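PDB 4G2A: hypothetical protein from Legionella pneumophila subsp. pneumophila, which is of unknown function, a two-domain protein with a YARHG domain that may bind a nutrient. Local coordinates for residues 174-179 against 217-222; 186-191 against 232-237. One frame throughout, in Å; residues are numbered along the deposited sequence.

Contact 1: residues 174-179 against 217-222; sequences HTRLEV and IWDLRH
His174 and Asp219 show how one ring can tie one end of a strand pair together through several atoms at once. With CG anti to the backbone N (chi1 -160°), CB carries the imidazole across to residues 219-221, and CG passes 4.1 Å from Leu220 O. Next comes CD2 at the ring edge, with Leu220 O near the ring plane, 3.2 Å from CD2. Over one face of the ring lies the Arg221 guanidinium, offset toward the rim with the planes at 25°, so that CE1 of His174 comes 3.5 Å from Arg221 NH1. Arg176 CD covers the opposite face. At the tip, NE2 donates to Asp219 OD1 over 2.6 Å, ring and carboxylate being nearly coplanar. These contacts probably fix the ring's rotation. Outside the two segments, Arg221 NH1 has a sulfate ion as salt-bridge partner.

On the other face of the sheet, shared with Thr175 and Leu220, Leu177 CD1 packs 3.7 Å from Trp218 CB. Trp218 NE1 is held by Pro202 O, and Thr175 OG1 by Glu26. Thr175-Leu220 and Leu177-Trp218 are hydrogen-bonded pairs alternating with non-hydrogen-bonded ones, the regular ladder of an antiparallel beta-sheet, with a histidine-carboxylate bond near its end.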
ATOM      1  N   HIS A 174      17.201  -2.063 -14.595  1.00 33.28           N
ATOM      2  CA  HIS A 174      17.419  -1.410 -13.310  1.00 33.26           C
ATOM      3  C   HIS A 174      16.101  -0.960 -12.689  1.00 37.29           C
ATOM      4  O   HIS A 174      15.566   0.075 -13.058  1.00 37.10           O
ATOM      5  CB  HIS A 174      18.384  -0.218 -13.443  1.00 34.83           C
ATOM      6  CG  HIS A 174      19.008   0.192 -12.141  1.00 38.88           C
ATOM      7  ND1 HIS A 174      19.900   1.239 -12.074  1.00 41.51           N
ATOM      8  CD2 HIS A 174      18.865  -0.335 -10.898  1.00 40.59           C
ATOM      9  CE1 HIS A 174      20.262   1.321 -10.803  1.00 40.94           C
ATOM     10  NE2 HIS A 174      19.658   0.396 -10.060  1.00 40.66           N
ATOM     11  N   THR A 175      15.604  -1.733 -11.718  1.00 34.35           N
ATOM     12  CA  THR A 175      14.337  -1.518 -11.035  1.00 32.75           C
ATOM     13  C   THR A 175      14.543  -0.835  -9.693  1.00 37.03           C
ATOM     14  O   THR A 175      15.132  -1.412  -8.772  1.00 37.67           O
ATOM     15  CB  THR A 175      13.613  -2.884 -10.894  1.00 35.19           C
ATOM     16  OG1 THR A 175      13.662  -3.544 -12.167  1.00 35.40           O
ATOM     17  CG2 THR A 175      12.167  -2.748 -10.435  1.00 24.20           C
ATOM     18  N   ARG A 176      14.051   0.392  -9.579  1.00 32.93           N
ATOM     19  CA  ARG A 176      14.115   1.113  -8.314  1.00 32.51           C
ATOM     20  C   ARG A 176      12.700   1.332  -7.793  1.00 35.27           C
ATOM     21  O   ARG A 176      11.873   1.931  -8.483  1.00 33.16           O
ATOM     22  CB  ARG A 176      14.891   2.426  -8.440  1.00 32.53           C
ATOM     23  CG  ARG A 176      16.384   2.200  -8.316  1.00 44.73           C
ATOM     24  CD  ARG A 176      17.184   2.808  -9.442  1.00 58.07           C
ATOM     25  NE  ARG A 176      16.416   2.868 -10.681  1.00 61.82           N
ATOM     26  CZ  ARG A 176      16.632   3.755 -11.642  1.00 67.74           C
ATOM     27  NH1 ARG A 176      17.623   4.635 -11.534  1.00 61.34           N
ATOM     28  NH2 ARG A 176      15.866   3.768 -12.720  1.00 36.52           N
ATOM     29  N   LEU A 177      12.410   0.781  -6.595  1.00 33.26           N
ATOM     30  CA  LEU A 177      11.097   0.863  -5.960  1.00 33.40           C
ATOM     31  C   LEU A 177      11.198   1.478  -4.577  1.00 33.69           C
ATOM     32  O   LEU A 177      12.043   1.077  -3.771  1.00 33.84           O
ATOM     33  CB  LEU A 177      10.418  -0.521  -5.872  1.00 34.38           C
ATOM     34  CG  LEU A 177      10.339  -1.333  -7.171  1.00 40.87           C
ATOM     35  CD1 LEU A 177      10.797  -2.764  -6.936  1.00 42.37           C
ATOM     36  CD2 LEU A 177       8.930  -1.296  -7.742  1.00 43.24           C
ATOM     37  N   GLU A 178      10.316   2.430  -4.288  1.00 28.38           N
ATOM     38  CA  GLU A 178      10.342   3.077  -2.985  1.00 28.50           C
ATOM     39  C   GLU A 178       8.922   3.268  -2.446  1.00 31.25           C
ATOM     40  O   GLU A 178       8.096   3.909  -3.102  1.00 29.88           O
ATOM     41  CB  GLU A 178      11.093   4.418  -3.088  1.00 30.44           C
ATOM     42  CG  GLU A 178      11.499   5.044  -1.764  1.00 43.04           C
ATOM     43  CD  GLU A 178      12.210   6.383  -1.887  1.00 66.89           C
ATOM     44  OE1 GLU A 178      11.813   7.195  -2.753  1.00 54.00           O
ATOM     45  OE2 GLU A 178      13.156   6.627  -1.102  1.00 71.98           O
ATOM     46  N   VAL A 179       8.645   2.696  -1.242  1.00 26.93           N
ATOM     47  CA  VAL A 179       7.367   2.861  -0.535  1.00 25.43           C
ATOM     48  C   VAL A 179       7.618   3.762   0.690  1.00 30.95           C
ATOM     49  O   VAL A 179       8.527   3.495   1.481  1.00 30.83           O
ATOM     50  CB  VAL A 179       6.694   1.532  -0.173  1.00 28.10           C
ATOM     51  CG1 VAL A 179       5.446   1.777   0.687  1.00 27.97           C
ATOM     52  CG2 VAL A 179       6.340   0.751  -1.440  1.00 26.46           C
ATOM     53  N   ILE A 217      12.776   0.307   0.605  1.00 31.68           N
ATOM     54  CA  ILE A 217      13.473   0.482  -0.672  1.00 32.45           C
ATOM     55  C   ILE A 217      14.000  -0.834  -1.264  1.00 35.91           C
ATOM     56  O   ILE A 217      14.563  -1.676  -0.568  1.00 36.26           O
ATOM     57  CB  ILE A 217      14.646   1.513  -0.482  1.00 36.83           C
ATOM     58  CG1 ILE A 217      14.116   2.890  -0.089  1.00 38.16           C
ATOM     59  CG2 ILE A 217      15.535   1.665  -1.714  1.00 36.73           C
ATOM     60  CD1 ILE A 217      14.539   3.296   1.240  1.00 53.64           C
ATOM     61  N   TRP A 218      13.838  -0.951  -2.581  1.00 31.90           N
ATOM     62  CA  TRP A 218      14.373  -1.986  -3.463  1.00 31.97           C
ATOM     63  C   TRP A 218      15.214  -1.290  -4.532  1.00 34.26           C
ATOM     64  O   TRP A 218      14.817  -0.222  -5.009  1.00 32.60           O
ATOM     65  CB  TRP A 218      13.254  -2.794  -4.139  1.00 29.85           C
ATOM     66  CG  TRP A 218      12.399  -3.651  -3.260  1.00 30.16           C
ATOM     67  CD1 TRP A 218      12.408  -5.012  -3.203  1.00 33.43           C
ATOM     68  CD2 TRP A 218      11.260  -3.224  -2.490  1.00 29.16           C
ATOM     69  NE1 TRP A 218      11.408  -5.457  -2.363  1.00 32.49           N
ATOM     70  CE2 TRP A 218      10.666  -4.384  -1.941  1.00 33.10           C
ATOM     71  CE3 TRP A 218      10.689  -1.967  -2.200  1.00 29.65           C
ATOM     72  CZ2 TRP A 218       9.519  -4.331  -1.133  1.00 31.43           C
ATOM     73  CZ3 TRP A 218       9.571  -1.912  -1.380  1.00 30.66           C
ATOM     74  CH2 TRP A 218       8.999  -3.086  -0.853  1.00 31.20           C
ATOM     75  N   ASP A 219      16.382  -1.859  -4.877  1.00 31.97           N
ATOM     76  CA  ASP A 219      17.277  -1.345  -5.922  1.00 32.07           C
ATOM     77  C   ASP A 219      17.893  -2.560  -6.610  1.00 38.18           C
ATOM     78  O   ASP A 219      18.902  -3.102  -6.158  1.00 38.76           O
ATOM     79  CB  ASP A 219      18.325  -0.395  -5.333  1.00 34.88           C
ATOM     80  CG  ASP A 219      19.149   0.366  -6.360  1.00 48.05           C
ATOM     81  OD1 ASP A 219      19.097   0.003  -7.567  1.00 47.22           O
ATOM     82  OD2 ASP A 219      19.856   1.319  -5.963  1.00 56.88           O
ATOM     83  N   LEU A 220      17.223  -3.026  -7.677  1.00 35.77           N
ATOM     84  CA  LEU A 220      17.538  -4.266  -8.392  1.00 36.02           C
ATOM     85  C   LEU A 220      18.023  -4.012  -9.825  1.00 40.54           C
ATOM     86  O   LEU A 220      17.435  -3.220 -10.551  1.00 39.29           O
ATOM     87  CB  LEU A 220      16.276  -5.170  -8.383  1.00 35.05           C
ATOM     88  CG  LEU A 220      15.423  -5.107  -7.076  1.00 38.80           C
ATOM     89  CD1 LEU A 220      13.945  -5.335  -7.350  1.00 38.60           C
ATOM     90  CD2 LEU A 220      15.969  -6.021  -5.992  1.00 39.79           C
ATOM     91  N   ARG A 221      19.106  -4.692 -10.210  1.00 38.96           N
ATOM     92  CA  ARG A 221      19.747  -4.586 -11.520  1.00 39.74           C
ATOM     93  C   ARG A 221      19.547  -5.904 -12.223  1.00 46.02           C
ATOM     94  O   ARG A 221      19.510  -6.925 -11.546  1.00 47.05           O
ATOM     95  CB  ARG A 221      21.240  -4.212 -11.389  1.00 40.47           C
ATOM     96  CG  ARG A 221      21.502  -2.971 -10.510  1.00 44.06           C
ATOM     97  CD  ARG A 221      22.888  -2.388 -10.713  1.00 52.96           C
ATOM     98  NE  ARG A 221      22.972  -1.565 -11.920  1.00 57.60           N
ATOM     99  CZ  ARG A 221      23.298  -0.274 -11.934  1.00 70.45           C
ATOM    100  NH1 ARG A 221      23.583   0.360 -10.801  1.00 51.42           N
ATOM    101  NH2 ARG A 221      23.351   0.391 -13.084  1.00 58.98           N
ATOM    102  N   HIS A 222      19.310  -5.880 -13.562  1.00 42.94           N
ATOM    103  CA  HIS A 222      18.994  -7.042 -14.398  1.00 43.89           C
ATOM    104  C   HIS A 222      17.825  -7.822 -13.841  1.00 45.27           C
ATOM    105  O   HIS A 222      17.783  -9.053 -13.967  1.00 45.34           O
ATOM    106  CB  HIS A 222      20.207  -7.964 -14.566  1.00 47.61           C
ATOM    107  CG  HIS A 222      21.109  -7.497 -15.640  1.00 53.29           C
ATOM    108  ND1 HIS A 222      20.765  -7.640 -16.969  1.00 55.96           N
ATOM    109  CD2 HIS A 222      22.289  -6.834 -15.549  1.00 56.85           C
ATOM    110  CE1 HIS A 222      21.765  -7.099 -17.651  1.00 57.13           C
ATOM    111  NE2 HIS A 222      22.704  -6.597 -16.836  1.00 57.90           N
TER

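Contact 2: residues 186-191 against 232-237; sequences RLCSEI and CLFTGI. With SO4 (sulfate ion), chain H; SO4 (sulfate ion), chain G.
Cys188 and Cys232 are brought together by unlike torsions: in Cys188, SG stands anti to the carbonyl carbon (chi1 -53°), whereas in Cys232 it is anti to the backbone N (chi1 -171°). The two cysteines are known to form a disulfide in this protein, yet Cys188 SG to Cys232 SG measures 2.9 Å, longer than a covalent S-S bond of about 2 Å, so an intact bond is doubtful in this model. Cys188 SG also sits over one face of Phe234, offset toward the rim, a sulfur-aromatic contact at 4.2 Å from the ring centroid. Ile191 adds CG2, 3.7 Å from Phe234 CE2, while Tyr154 meets the ring from elsewhere in the chain.

The backbones pair antiparallel. Phe234 N donates to Arg186 O at 2.7 Å, Arg186 N returns a longer bond to Phe234 O, and Cys188 N reaches Cys232 O from above the carbonyl plane. A water is also hydrogen-bonded to Cys232 O and accepts from Ser189 N. Leu187 N binds Glu190 OE1 over 2.9 Å; that carboxylate is shared with Arg214.

Arg186 turns its guanidinium away to two sulfates, NH2 meeting O2 of one (chain H) at 2.8 Å and O4 of the other (chain G) at 3.2 Å. The chemistry thus divides: buried sulfur and aromatic carbon on the inside, and outside it a cationic end that can accept anions, here probably from the crystallisation liquor.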
ATOM      1  N   ARG A 186       5.293  -0.647  10.708  1.00 26.88           N
ATOM      2  CA  ARG A 186       5.980  -1.923  10.876  1.00 27.74           C
ATOM      3  C   ARG A 186       5.465  -2.876   9.809  1.00 32.38           C
ATOM      4  O   ARG A 186       4.312  -2.745   9.377  1.00 30.40           O
ATOM      5  CB  ARG A 186       5.738  -2.530  12.282  1.00 27.21           C
ATOM      6  CG  ARG A 186       6.623  -1.981  13.398  1.00 33.34           C
ATOM      7  CD  ARG A 186       8.099  -2.091  13.062  1.00 35.19           C
ATOM      8  NE  ARG A 186       8.964  -1.500  14.080  1.00 26.34           N
ATOM      9  CZ  ARG A 186       9.308  -0.220  14.136  1.00 37.94           C
ATOM     10  NH1 ARG A 186       8.811   0.649  13.263  1.00 23.64           N
ATOM     11  NH2 ARG A 186      10.112   0.213  15.097  1.00 31.10           N
ATOM     12  N   LEU A 187       6.289  -3.852   9.395  1.00 31.09           N
ATOM     13  CA  LEU A 187       5.822  -4.893   8.482  1.00 30.89           C
ATOM     14  C   LEU A 187       4.906  -5.807   9.267  1.00 36.17           C
ATOM     15  O   LEU A 187       5.171  -6.030  10.450  1.00 34.52           O
ATOM     16  CB  LEU A 187       6.994  -5.720   7.903  1.00 31.58           C
ATOM     17  CG  LEU A 187       8.057  -5.009   7.131  1.00 36.82           C
ATOM     18  CD1 LEU A 187       9.204  -5.959   6.814  1.00 38.33           C
ATOM     19  CD2 LEU A 187       7.500  -4.403   5.885  1.00 38.20           C
ATOM     20  N   CYS A 188       3.877  -6.386   8.629  1.00 35.83           N
ATOM     21  CA  CYS A 188       3.020  -7.341   9.327  1.00 37.80           C
ATOM     22  C   CYS A 188       3.804  -8.626   9.609  1.00 42.57           C
ATOM     23  O   CYS A 188       3.484  -9.322  10.557  1.00 43.77           O
ATOM     24  CB  CYS A 188       1.746  -7.616   8.543  1.00 39.33           C
ATOM     25  SG  CYS A 188       0.827  -6.122   8.082  1.00 43.47           S
ATOM     26  N   SER A 189       4.869  -8.900   8.830  1.00 38.74           N
ATOM     27  CA  SER A 189       5.792 -10.023   9.026  1.00 39.22           C
ATOM     28  C   SER A 189       6.740  -9.762  10.244  1.00 45.94           C
ATOM     29  O   SER A 189       7.397 -10.702  10.712  1.00 48.32           O
ATOM     30  CB  SER A 189       6.599 -10.291   7.751  1.00 40.36           C
ATOM     31  OG  SER A 189       7.486  -9.243   7.391  1.00 42.18           O
ATOM     32  N   GLU A 190       6.807  -8.500  10.750  1.00 41.24           N
ATOM     33  CA  GLU A 190       7.591  -8.130  11.947  1.00 42.42           C
ATOM     34  C   GLU A 190       6.712  -8.244  13.244  1.00 49.50           C
ATOM     35  O   GLU A 190       7.250  -8.235  14.352  1.00 50.11           O
ATOM     36  CB  GLU A 190       8.171  -6.704  11.830  1.00 43.13           C
ATOM     37  CG  GLU A 190       9.274  -6.529  10.794  1.00 49.69           C
ATOM     38  CD  GLU A 190       9.826  -5.119  10.666  1.00 65.54           C
ATOM     39  OE1 GLU A 190       9.036  -4.184  10.407  1.00 35.65           O
ATOM     40  OE2 GLU A 190      11.060  -4.950  10.801  1.00 76.70           O
ATOM     41  N   ILE A 191       5.370  -8.362  13.088  1.00 46.44           N
ATOM     42  CA  ILE A 191       4.411  -8.466  14.192  1.00 47.86           C
ATOM     43  C   ILE A 191       3.722  -9.854  14.153  1.00 58.18           C
ATOM     44  O   ILE A 191       3.738 -10.555  15.164  1.00 59.87           O
ATOM     45  CB  ILE A 191       3.425  -7.260  14.162  1.00 49.22           C
ATOM     46  CG1 ILE A 191       4.195  -5.981  14.643  1.00 48.54           C
ATOM     47  CG2 ILE A 191       2.154  -7.536  15.017  1.00 49.88           C
ATOM     48  CD1 ILE A 191       3.556  -4.706  14.495  1.00 40.28           C
ATOM     49  N   CYS A 232       2.868  -5.555   2.966  1.00 32.05           N
ATOM     50  CA  CYS A 232       1.870  -5.563   4.017  1.00 33.67           C
ATOM     51  C   CYS A 232       2.408  -4.782   5.243  1.00 33.58           C
ATOM     52  O   CYS A 232       3.468  -5.127   5.790  1.00 32.19           O
ATOM     53  CB  CYS A 232       1.522  -7.002   4.370  1.00 36.63           C
ATOM     54  SG  CYS A 232       0.106  -7.156   5.467  1.00 42.07           S
ATOM     55  N   LEU A 233       1.691  -3.720   5.645  1.00 27.42           N
ATOM     56  CA  LEU A 233       2.114  -2.826   6.734  1.00 27.01           C
ATOM     57  C   LEU A 233       1.110  -2.657   7.840  1.00 33.04           C
ATOM     58  O   LEU A 233      -0.102  -2.716   7.607  1.00 33.40           O
ATOM     59  CB  LEU A 233       2.401  -1.410   6.189  1.00 25.84           C
ATOM     60  CG  LEU A 233       3.504  -1.227   5.152  1.00 28.64           C
ATOM     61  CD1 LEU A 233       3.514   0.207   4.641  1.00 27.42           C
ATOM     62  CD2 LEU A 233       4.856  -1.609   5.712  1.00 30.29           C
ATOM     63  N   PHE A 234       1.621  -2.357   9.041  1.00 29.23           N
ATOM     64  CA  PHE A 234       0.797  -1.987  10.177  1.00 28.98           C
ATOM     65  C   PHE A 234       0.982  -0.505  10.395  1.00 33.58           C
ATOM     66  O   PHE A 234       2.109  -0.037  10.429  1.00 33.63           O
ATOM     67  CB  PHE A 234       1.146  -2.777  11.468  1.00 31.51           C
ATOM     68  CG  PHE A 234       0.345  -4.032  11.719  1.00 32.57           C
ATOM     69  CD1 PHE A 234      -1.037  -3.977  11.876  1.00 35.21           C
ATOM     70  CD2 PHE A 234       0.977  -5.261  11.855  1.00 35.21           C
ATOM     71  CE1 PHE A 234      -1.775  -5.138  12.098  1.00 36.34           C
ATOM     72  CE2 PHE A 234       0.241  -6.423  12.080  1.00 38.15           C
ATOM     73  CZ  PHE A 234      -1.131  -6.353  12.202  1.00 36.21           C
ATOM     74  N   THR A 235      -0.111   0.227  10.530  1.00 37.85           N
ATOM     75  CA  THR A 235      -0.105   1.643  10.877  1.00 37.47           C
ATOM     76  C   THR A 235      -0.415   1.688  12.368  1.00 40.40           C
ATOM     77  O   THR A 235      -0.822   0.664  12.925  1.00 40.18           O
ATOM     78  CB  THR A 235      -1.106   2.415  10.022  1.00 42.44           C
ATOM     79  OG1 THR A 235      -2.373   1.791  10.173  1.00 44.30           O
ATOM     80  CG2 THR A 235      -0.712   2.488   8.558  1.00 33.84           C
ATOM     81  N   GLY A 236      -0.208   2.837  13.005  1.00 36.48           N
ATOM     82  CA  GLY A 236      -0.404   3.006  14.444  1.00 34.93           C
ATOM     83  C   GLY A 236      -1.752   2.589  15.003  1.00 39.23           C
ATOM     84  O   GLY A 236      -1.836   1.629  15.778  1.00 38.85           O
ATOM     85  N   ILE A 237      -2.817   3.312  14.626  1.00 36.16           N
ATOM     86  CA  ILE A 237      -4.183   3.082  15.115  1.00 35.31           C
ATOM     87  C   ILE A 237      -4.653   1.666  14.717  1.00 39.51           C
ATOM     88  O   ILE A 237      -5.237   0.988  15.556  1.00 38.58           O
ATOM     89  CB  ILE A 237      -5.168   4.191  14.608  1.00 39.44           C
ATOM     90  CG1 ILE A 237      -4.641   5.633  14.870  1.00 39.95           C
ATOM     91  CG2 ILE A 237      -6.586   3.975  15.111  1.00 39.21           C
ATOM     92  CD1 ILE A 237      -5.339   6.489  15.863  1.00 37.81           C
TER
HETATM   93  S   SO4 H 407      10.888   3.519  14.190  1.00 74.90           S
HETATM   94  O1  SO4 H 407       9.451   3.771  14.022  1.00 76.28           O
HETATM   95  O2  SO4 H 407      11.095   2.808  15.459  1.00 76.52           O
HETATM   96  O3  SO4 H 407      11.389   2.708  13.085  1.00 75.89           O
HETATM   97  O4  SO4 H 407      11.625   4.779  14.214  1.00 72.00           O
HETATM   98  S   SO4 G 406      10.096  -2.579  17.488  1.00118.11           S
HETATM   99  O1  SO4 G 406       9.855  -1.234  18.022  1.00117.79           O
HETATM  100  O2  SO4 G 406      10.631  -3.442  18.538  1.00118.55           O
HETATM  101  O3  SO4 G 406       8.840  -3.151  16.992  1.00117.88           O
HETATM  102  O4  SO4 G 406      11.064  -2.501  16.395  1.00118.43           O
HETATM  103  O   HOH W   1       4.668  -7.511   6.064  1.00 31.74           O

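Contacts 1 and 2 show how two consecutive strands each find an antiparallel partner in a later consecutive pair. Strand 174-180 leads on to 185-187, and strand 215-220 leads on to 229-235, so the segments alternate along the chain. The centres lie 21 Å apart, the nearest atoms about 5 Å, without touching. Intervening side chains bridge them: Leu229 and Leu231, on the strand that supplies Cys232 to contact 2, pack against Val179 and Trp218 of contact 1, and Tyr216, just before Ile217, touches Leu187 and Leu233. Each contact carries a sulfate-bound arginine, Arg221 or Arg186. The ions, probably from the crystallisation liquor, mark where anions can sit; a functional pocket cannot be inferred from them alone.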